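Local coordinates for protein TarM (Staphylococcus aureus subsp. aureus 21178, PDB 4X7R) that belongs to the group 1 glycosyl transferases, which have the two-domain GT-B fold, and binds uridine-5'-diphosphate, at residues 149-154 and 167-172; 303-308 and 481-486; 420-425 and 439-444. The protein carries 1 engineered substitution. All coordinates share one frame; numbering follows the deposited sequence.

The three contacts sample three parts of a GT-B chain. Contact 1 comes first, in the hairpin of strands 150-157 and 163-169 at the middle of a long antiparallel sheet. It closes before the others open, and its centre lies about 42 Å from that of contact 2 and about 51 Å from that of contact 3, across the chain's centre. Contact 2 joins the loop between the two parallel sheets, after strand 299-301, to the C-terminal helix 480-492. Contact 3, within the six-stranded parallel sheet, is nested in the loop that contact 2 closes, their nearest atoms about 12 Å apart. The chain's end thus returns to the connection between the parallel-sheet domains, with contact 1 far off.

Contact 1 (149-154 and 167-172); sequences NKVHMK and VFYDEK
The amine NZ of K150 is gripped twice by a single residue, E171. It lies 2.9 Å from E171 OE1, a salt bridge that meets the oxygen nearly end-on, and 3.0 Å from the backbone E171 O, in the carbonyl plane on a lone pair. Both side chains bend to meet: the lysine at chi3 (-69°), the glutamate at chi2, which turns its carboxylate back although its CB leads away from the other strand. Long, flexible residues suit this exposed mouth of the hairpin.

Further in, a water donates to both V151 O and D170 O, linking two carbonyls that could not bond to each other. Y169 N then reaches H152 O (2.9 Å) from above the carbonyl plane, and regular pairing follows, with K154 and V167 exchanging N-H...O bonds in both directions. M153 and F168 form the non-hydrogen-bonded pair between them.

Y169 lies with its ring edge along the opposite backbone, near M153 and K154 N. Its CE1 comes 3.5 Å from K154 CB, and its OH sits 3.4 Å from K154 CD, so a lysine serves here through its methylenes. With M153 CG anti to the backbone N (chi1 -178°), the thioether runs beside F168, pointing the same way; SD comes to the rim of that ring, 3.7 Å from F168 CE1 and 83° off the ring normal, a Met-aromatic contact. F168 also stacks on Y43, whose hydroxyl bonds H152 ND1. On the other neighbouring strand, H152 and M153 both face S145 in a classic beta bulge.

The chemistry thus grades from ionic at the solvent-facing mouth to aromatic and sulfur contacts inside. The E171 carboxylate would be expected to stabilise the charged form of K150.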
# COMPACT_ATOMS: atom_id res chain seq x y z
N ASN A 149 2.92 18.60 -20.55
CA ASN A 149 2.08 19.30 -21.54
C ASN A 149 1.10 18.43 -22.33
O ASN A 149 0.52 18.88 -23.32
CB ASN A 149 2.91 20.23 -22.46
CG ASN A 149 3.30 21.55 -21.84
OD1 ASN A 149 2.92 21.88 -20.70
ND2 ASN A 149 4.05 22.34 -22.58
N LYS A 150 0.87 17.20 -21.86
CA LYS A 150 -0.04 16.27 -22.50
C LYS A 150 -1.26 16.03 -21.63
O LYS A 150 -1.13 15.62 -20.47
CB LYS A 150 0.67 14.94 -22.84
CG LYS A 150 1.83 15.08 -23.85
CD LYS A 150 2.11 13.78 -24.62
CE LYS A 150 2.68 12.68 -23.75
NZ LYS A 150 2.43 11.33 -24.33
N VAL A 151 -2.46 16.29 -22.18
CA VAL A 151 -3.72 16.06 -21.47
C VAL A 151 -3.88 14.56 -21.11
O VAL A 151 -3.55 13.68 -21.92
CB VAL A 151 -4.92 16.65 -22.28
CG1 VAL A 151 -5.09 15.97 -23.64
CG2 VAL A 151 -6.22 16.62 -21.48
N HIS A 152 -4.31 14.26 -19.88
CA HIS A 152 -4.56 12.87 -19.51
C HIS A 152 -5.97 12.70 -18.97
O HIS A 152 -6.52 11.61 -19.00
CB HIS A 152 -3.47 12.32 -18.54
CG HIS A 152 -3.49 12.88 -17.15
ND1 HIS A 152 -4.17 12.25 -16.12
CD2 HIS A 152 -2.85 13.97 -16.64
CE1 HIS A 152 -3.96 12.98 -15.04
NE2 HIS A 152 -3.16 14.01 -15.29
N MET A 153 -6.57 13.79 -18.52
CA MET A 153 -7.89 13.76 -17.91
C MET A 153 -8.65 15.07 -18.03
O MET A 153 -8.05 16.13 -17.99
CB MET A 153 -7.74 13.37 -16.41
CG MET A 153 -9.05 13.24 -15.62
SD MET A 153 -8.83 12.68 -13.89
CE MET A 153 -7.76 13.94 -13.23
N LYS A 154 -9.97 14.97 -18.14
CA LYS A 154 -10.91 16.10 -18.11
C LYS A 154 -11.95 15.77 -17.03
O LYS A 154 -12.49 14.66 -17.02
CB LYS A 154 -11.57 16.33 -19.48
CG LYS A 154 -12.62 17.47 -19.52
CD LYS A 154 -13.35 17.45 -20.86
CE LYS A 154 -14.83 17.73 -20.76
NZ LYS A 154 -15.63 16.47 -20.84
N VAL A 167 -13.37 12.17 -18.05
CA VAL A 167 -12.93 11.65 -19.34
C VAL A 167 -11.41 11.39 -19.21
O VAL A 167 -10.69 12.27 -18.73
CB VAL A 167 -13.27 12.60 -20.51
CG1 VAL A 167 -12.84 12.00 -21.84
CG2 VAL A 167 -14.77 12.95 -20.53
N PHE A 168 -10.95 10.20 -19.62
CA PHE A 168 -9.54 9.86 -19.63
C PHE A 168 -9.04 9.88 -21.06
O PHE A 168 -9.72 9.36 -21.94
CB PHE A 168 -9.30 8.49 -18.97
CG PHE A 168 -9.70 8.44 -17.52
CD1 PHE A 168 -9.30 9.44 -16.63
CD2 PHE A 168 -10.40 7.35 -17.02
CE1 PHE A 168 -9.66 9.38 -15.28
CE2 PHE A 168 -10.72 7.28 -15.66
CZ PHE A 168 -10.37 8.30 -14.80
N TYR A 169 -7.82 10.43 -21.28
CA TYR A 169 -7.22 10.59 -22.60
C TYR A 169 -5.94 9.80 -22.71
O TYR A 169 -5.14 9.78 -21.75
CB TYR A 169 -6.93 12.07 -22.90
CG TYR A 169 -8.16 12.94 -22.89
CD1 TYR A 169 -8.65 13.47 -21.70
CD2 TYR A 169 -8.83 13.26 -24.07
CE1 TYR A 169 -9.79 14.26 -21.68
CE2 TYR A 169 -9.96 14.08 -24.07
CZ TYR A 169 -10.44 14.57 -22.87
OH TYR A 169 -11.57 15.35 -22.84
N ASP A 170 -5.75 9.13 -23.86
CA ASP A 170 -4.59 8.27 -24.11
C ASP A 170 -3.28 9.09 -24.34
O ASP A 170 -3.28 10.33 -24.21
CB ASP A 170 -4.89 7.26 -25.23
CG ASP A 170 -5.07 7.85 -26.62
OD1 ASP A 170 -4.53 8.94 -26.89
OD2 ASP A 170 -5.64 7.15 -27.48
N GLU A 171 -2.18 8.40 -24.69
CA GLU A 171 -0.87 9.02 -24.94
C GLU A 171 -0.84 10.01 -26.10
O GLU A 171 0.02 10.90 -26.12
CB GLU A 171 0.25 7.97 -25.11
CG GLU A 171 0.52 7.16 -23.84
CD GLU A 171 1.23 7.83 -22.68
OE1 GLU A 171 1.83 8.92 -22.86
OE2 GLU A 171 1.21 7.24 -21.57
N LYS A 172 -1.83 9.91 -27.03
CA LYS A 172 -1.96 10.81 -28.17
C LYS A 172 -3.03 11.91 -27.97
O LYS A 172 -3.23 12.74 -28.85
CB LYS A 172 -2.14 10.03 -29.48
CG LYS A 172 -0.96 9.10 -29.77
CD LYS A 172 -0.96 8.50 -31.16
CE LYS A 172 0.19 7.52 -31.32
NZ LYS A 172 -0.10 6.21 -30.68
O HOH W 1 -2.12 12.90 -23.99

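Contact 2 (303-308 and 481-486); sequences SNFVKI and ESILEK. With 3YW ((2S)-2,3-dihydroxypropyl 2-acetamido-2-deoxy-alpha-D-glucopyranoside), chain F.
I483 sets its methyl CG2 squarely over the ring of F305, 3.5 Å above the ring plane and over its centre, a CH-pi contact only 11° off the normal. The methyl stands anti to the backbone N of its helix, while the other branch (chi1 -65°) carries CD1 onto the loop backbone, 3.5 Å from N304 O and 3.9 Å from S303 CB. A beta-branched isoleucine suits this place, since its two arms serve the ring and the loop together. L484 adds CB beside the ring, 4.1 Å from F305 CZ.

Around this apolar core, S303 OG donates to N304 O at 2.7 Å, tying down the carbonyl that CD1 touches. Q405 holds the same turn of chain from outside the two segments, through S303 OG and N304 N. A water accepts from both S303 N and K486 NZ, bridging loop and helix. Helix 17-31 packs on F305 through N24, R25 and E28.

N304 turns away from the helix, and its amide faces the bound 3YW: ND2 gives a weak bond to 3YW O6 at 2.9 Å, and the same hydroxyl gives a weak one to N304 OD1. An amide carries both a donor and an acceptor, so O6 can engage either atom, though weakly. Apolar packing against the helix thus lies across the backbone from the polar N304 of the ligand pocket.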
# COMPACT_ATOMS: atom_id res chain seq x y z
N SER A 303 2.29 -18.36 6.11
CA SER A 303 3.11 -17.20 6.49
C SER A 303 3.51 -16.41 5.24
O SER A 303 3.62 -16.98 4.16
CB SER A 303 4.42 -17.69 7.12
OG SER A 303 5.36 -16.63 7.30
N ASN A 304 3.83 -15.11 5.43
CA ASN A 304 4.42 -14.33 4.35
C ASN A 304 5.78 -14.98 4.08
O ASN A 304 6.41 -15.50 5.03
CB ASN A 304 4.74 -12.91 4.81
CG ASN A 304 3.58 -11.98 4.80
OD1 ASN A 304 2.87 -11.89 3.80
ND2 ASN A 304 3.35 -11.30 5.92
N PHE A 305 6.25 -14.90 2.82
CA PHE A 305 7.59 -15.37 2.50
C PHE A 305 8.56 -14.41 3.20
O PHE A 305 8.24 -13.23 3.38
CB PHE A 305 7.84 -15.30 0.99
CG PHE A 305 7.33 -16.48 0.18
CD1 PHE A 305 8.00 -17.70 0.20
CD2 PHE A 305 6.20 -16.35 -0.61
CE1 PHE A 305 7.57 -18.77 -0.60
CE2 PHE A 305 5.76 -17.41 -1.41
CZ PHE A 305 6.46 -18.61 -1.41
N VAL A 306 9.71 -14.92 3.60
CA VAL A 306 10.72 -14.13 4.29
C VAL A 306 12.02 -14.07 3.46
O VAL A 306 12.45 -15.08 2.91
CB VAL A 306 10.92 -14.59 5.77
CG1 VAL A 306 11.70 -15.88 5.88
CG2 VAL A 306 11.60 -13.53 6.58
N LYS A 307 12.58 -12.87 3.34
CA LYS A 307 13.81 -12.67 2.58
C LYS A 307 14.97 -12.66 3.54
O LYS A 307 15.15 -11.70 4.29
CB LYS A 307 13.76 -11.38 1.74
CG LYS A 307 14.90 -11.24 0.74
CD LYS A 307 14.97 -9.83 0.12
CE LYS A 307 14.12 -9.57 -1.12
NZ LYS A 307 14.58 -10.37 -2.29
N ILE A 308 15.72 -13.76 3.56
CA ILE A 308 16.89 -13.89 4.42
C ILE A 308 18.13 -13.52 3.63
O ILE A 308 18.62 -14.30 2.81
CB ILE A 308 16.99 -15.24 5.18
CG1 ILE A 308 15.78 -15.44 6.11
CG2 ILE A 308 18.31 -15.32 6.00
CD1 ILE A 308 15.27 -16.84 6.20
N GLU A 481 10.90 -22.94 1.21
CA GLU A 481 10.46 -24.25 0.73
C GLU A 481 9.13 -24.66 1.32
O GLU A 481 8.25 -25.06 0.56
CB GLU A 481 11.50 -25.37 0.97
CG GLU A 481 12.80 -25.19 0.21
CD GLU A 481 13.90 -24.42 0.92
OE1 GLU A 481 13.63 -23.72 1.92
OE2 GLU A 481 15.07 -24.55 0.47
N SER A 482 8.98 -24.56 2.65
CA SER A 482 7.73 -24.96 3.29
C SER A 482 6.56 -24.04 2.86
O SER A 482 5.45 -24.54 2.68
CB SER A 482 7.87 -24.96 4.81
OG SER A 482 8.20 -23.67 5.27
N ILE A 483 6.81 -22.73 2.73
CA ILE A 483 5.81 -21.73 2.35
C ILE A 483 5.36 -21.96 0.93
O ILE A 483 4.16 -22.05 0.68
CB ILE A 483 6.25 -20.27 2.67
CG1 ILE A 483 6.37 -20.09 4.21
CG2 ILE A 483 5.25 -19.25 2.09
CD1 ILE A 483 7.25 -18.91 4.71
N LEU A 484 6.32 -22.14 -0.00
CA LEU A 484 6.02 -22.45 -1.40
C LEU A 484 5.26 -23.78 -1.51
O LEU A 484 4.30 -23.85 -2.24
CB LEU A 484 7.32 -22.50 -2.20
CG LEU A 484 7.21 -22.90 -3.64
CD1 LEU A 484 6.45 -21.79 -4.49
CD2 LEU A 484 8.58 -23.21 -4.18
N GLU A 485 5.64 -24.81 -0.76
CA GLU A 485 4.92 -26.09 -0.77
C GLU A 485 3.49 -25.95 -0.25
O GLU A 485 2.61 -26.63 -0.75
CB GLU A 485 5.67 -27.15 0.02
CG GLU A 485 6.91 -27.66 -0.71
CD GLU A 485 7.93 -28.25 0.25
OE1 GLU A 485 7.54 -28.68 1.36
OE2 GLU A 485 9.14 -28.26 -0.10
N LYS A 486 3.24 -25.04 0.73
CA LYS A 486 1.91 -24.75 1.24
C LYS A 486 1.01 -24.18 0.16
O LYS A 486 -0.15 -24.59 0.07
CB LYS A 486 1.94 -23.84 2.47
CG LYS A 486 2.26 -24.65 3.73
CD LYS A 486 2.66 -23.73 4.88
CE LYS A 486 3.09 -24.56 6.08
NZ LYS A 486 2.96 -23.76 7.32
O3A 3YW F . -4.65 -2.88 5.30
C4A 3YW F . -1.23 -4.41 5.11
C5A 3YW F . -2.36 -3.54 5.62
O5 3YW F . 0.22 -7.03 5.80
C6A 3YW F . -3.64 -3.77 4.85
C5 3YW F . 1.56 -7.38 6.18
C6 3YW F . 2.07 -8.33 5.12
C4 3YW F . 1.52 -7.97 7.59
O6 3YW F . 1.26 -9.49 5.00
C3 3YW F . 1.11 -6.86 8.55
O4 3YW F . 2.81 -8.44 7.96
O3 3YW F . 1.02 -7.34 9.90
O7 3YW F . -2.08 -5.61 10.10
C7 3YW F . -1.26 -4.75 9.79
C8 3YW F . -1.20 -3.43 10.50
N2 3YW F . -0.37 -4.93 8.82
C2 3YW F . -0.20 -6.20 8.13
C1 3YW F . -0.40 -6.03 6.61
O1 3YW F . -0.26 -4.73 6.11
O2 3YW F . -1.98 -2.17 5.51
O HOH W 2 3.49 -21.05 6.96

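Contact 3 (420-425 and 439-444); sequences VAFDIK and YLIENH
F422 is met on one face and at its edge by the 439-444 segment. H444 N stands 3.7 Å above the ring plane, over the centre, while I441 CG2 lies in the plane at the rim, 3.8 Å from F422 CD1. The N443 side chain runs about perpendicular to that of F422, its amide plane turned 65° from the ring, and brings OD1 to 3.7 Å from F422 CD2. A flat, broad side chain fits here because the chain after I441 folds across its surface.

I441 uses both of its branches. With CG2 anti to the backbone N and CG1 beside it (chi1 -54°), the first meets the phenyl and the second reaches V420, CG1 to CG1 at 3.8 Å. V420, F422, Y439 and I441 share one face of the sheet, where helix 446-457 meets V420 through M449, Y439 through K452, and I441 through D448 and K452. A421 and L440 look the other way, toward the side of helix 428-431; small A421 lies against I432 there. Further along, D423 OD2 approaches L440 CD1, and I424 CG2 packs 3.6 Å from N443 CG, whose ND2 is bonded to Q401 OE1.

Three backbone bonds hold this register. A421 N to Y439 O is the longest at 3.1 Å, whereas I441 N to A421 O and D423 N to I441 O are both 2.7 Å. Bonds reaching from A421 to Y439 and I441 are the signature of parallel pairing.

Strands 419-422 and 438-441, joined through helix 428-431, form a beta-alpha-beta unit. Strand 438-441 is an edge strand of the six-stranded parallel sheet, the Rossmann-like core expected of the C-terminal domain in a GT-B fold.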
# COMPACT_ATOMS: atom_id res chain seq x y z
N VAL A 420 11.56 -5.82 21.02
CA VAL A 420 10.82 -5.59 22.26
C VAL A 420 9.40 -5.18 21.75
O VAL A 420 9.23 -4.12 21.14
CB VAL A 420 11.49 -4.57 23.21
CG1 VAL A 420 10.72 -4.46 24.52
CG2 VAL A 420 12.95 -4.97 23.50
N ALA A 421 8.44 -6.09 21.86
CA ALA A 421 7.11 -5.92 21.31
C ALA A 421 5.98 -6.21 22.28
O ALA A 421 6.11 -7.11 23.11
CB ALA A 421 6.95 -6.81 20.09
N PHE A 422 4.85 -5.50 22.11
CA PHE A 422 3.65 -5.80 22.89
C PHE A 422 3.12 -7.15 22.37
O PHE A 422 3.08 -7.35 21.15
CB PHE A 422 2.58 -4.70 22.75
CG PHE A 422 2.82 -3.42 23.53
CD1 PHE A 422 3.47 -3.45 24.76
CD2 PHE A 422 2.36 -2.20 23.05
CE1 PHE A 422 3.66 -2.27 25.50
CE2 PHE A 422 2.56 -1.02 23.79
CZ PHE A 422 3.20 -1.06 25.01
N ASP A 423 2.82 -8.11 23.28
CA ASP A 423 2.29 -9.43 22.92
C ASP A 423 0.83 -9.25 22.48
O ASP A 423 -0.07 -9.23 23.31
CB ASP A 423 2.40 -10.43 24.10
CG ASP A 423 2.17 -11.89 23.69
OD1 ASP A 423 1.67 -12.12 22.56
OD2 ASP A 423 2.48 -12.79 24.49
N ILE A 424 0.61 -9.07 21.17
CA ILE A 424 -0.71 -8.80 20.58
C ILE A 424 -1.07 -9.83 19.47
O ILE A 424 -0.19 -10.52 18.95
CB ILE A 424 -0.77 -7.31 20.05
CG1 ILE A 424 0.35 -6.99 19.02
CG2 ILE A 424 -0.73 -6.29 21.19
CD1 ILE A 424 0.07 -7.28 17.61
N LYS A 425 -2.34 -9.87 19.06
CA LYS A 425 -2.80 -10.70 17.95
C LYS A 425 -2.64 -9.86 16.65
O LYS A 425 -3.19 -8.76 16.56
CB LYS A 425 -4.28 -11.12 18.15
CG LYS A 425 -4.49 -12.25 19.19
CD LYS A 425 -5.98 -12.70 19.20
CE LYS A 425 -6.28 -13.88 20.09
NZ LYS A 425 -5.77 -15.18 19.60
N TYR A 439 11.99 -9.76 23.66
CA TYR A 439 11.02 -9.69 24.75
C TYR A 439 9.60 -9.46 24.26
O TYR A 439 9.37 -8.61 23.38
CB TYR A 439 11.40 -8.59 25.77
CG TYR A 439 12.67 -8.86 26.56
CD1 TYR A 439 12.74 -9.92 27.47
CD2 TYR A 439 13.76 -8.01 26.46
CE1 TYR A 439 13.90 -10.15 28.21
CE2 TYR A 439 14.91 -8.22 27.23
CZ TYR A 439 14.98 -9.30 28.09
OH TYR A 439 16.13 -9.51 28.82
N LEU A 440 8.66 -10.21 24.85
CA LEU A 440 7.21 -10.10 24.64
C LEU A 440 6.67 -9.37 25.85
O LEU A 440 6.75 -9.88 26.99
CB LEU A 440 6.54 -11.48 24.51
CG LEU A 440 6.69 -12.16 23.15
CD1 LEU A 440 6.21 -13.60 23.22
CD2 LEU A 440 5.96 -11.36 22.04
N ILE A 441 6.19 -8.15 25.64
CA ILE A 441 5.68 -7.29 26.71
C ILE A 441 4.16 -7.37 26.78
O ILE A 441 3.49 -7.34 25.75
CB ILE A 441 6.19 -5.83 26.51
CG1 ILE A 441 7.73 -5.74 26.39
CG2 ILE A 441 5.62 -4.83 27.54
CD1 ILE A 441 8.57 -6.40 27.50
N GLU A 442 3.62 -7.44 28.01
CA GLU A 442 2.19 -7.43 28.26
C GLU A 442 1.65 -6.14 27.63
O GLU A 442 2.22 -5.08 27.86
CB GLU A 442 1.93 -7.47 29.77
CG GLU A 442 0.49 -7.80 30.14
CD GLU A 442 0.10 -7.49 31.58
OE1 GLU A 442 0.98 -7.05 32.36
OE2 GLU A 442 -1.09 -7.68 31.91
N ASN A 443 0.64 -6.27 26.74
CA ASN A 443 0.04 -5.16 26.00
C ASN A 443 -0.36 -3.99 26.90
O ASN A 443 -0.99 -4.20 27.94
CB ASN A 443 -1.16 -5.64 25.16
CG ASN A 443 -1.68 -4.58 24.22
OD1 ASN A 443 -0.95 -3.74 23.74
ND2 ASN A 443 -2.97 -4.60 23.95
N HIS A 444 0.05 -2.76 26.49
CA HIS A 444 -0.13 -1.46 27.17
C HIS A 444 0.89 -1.18 28.27
O HIS A 444 1.05 -0.01 28.64
CB HIS A 444 -1.57 -1.24 27.69
CG HIS A 444 -2.59 -1.09 26.61
ND1 HIS A 444 -3.43 -2.14 26.25
CD2 HIS A 444 -2.87 -0.02 25.83
CE1 HIS A 444 -4.19 -1.68 25.27
NE2 HIS A 444 -3.89 -0.41 24.98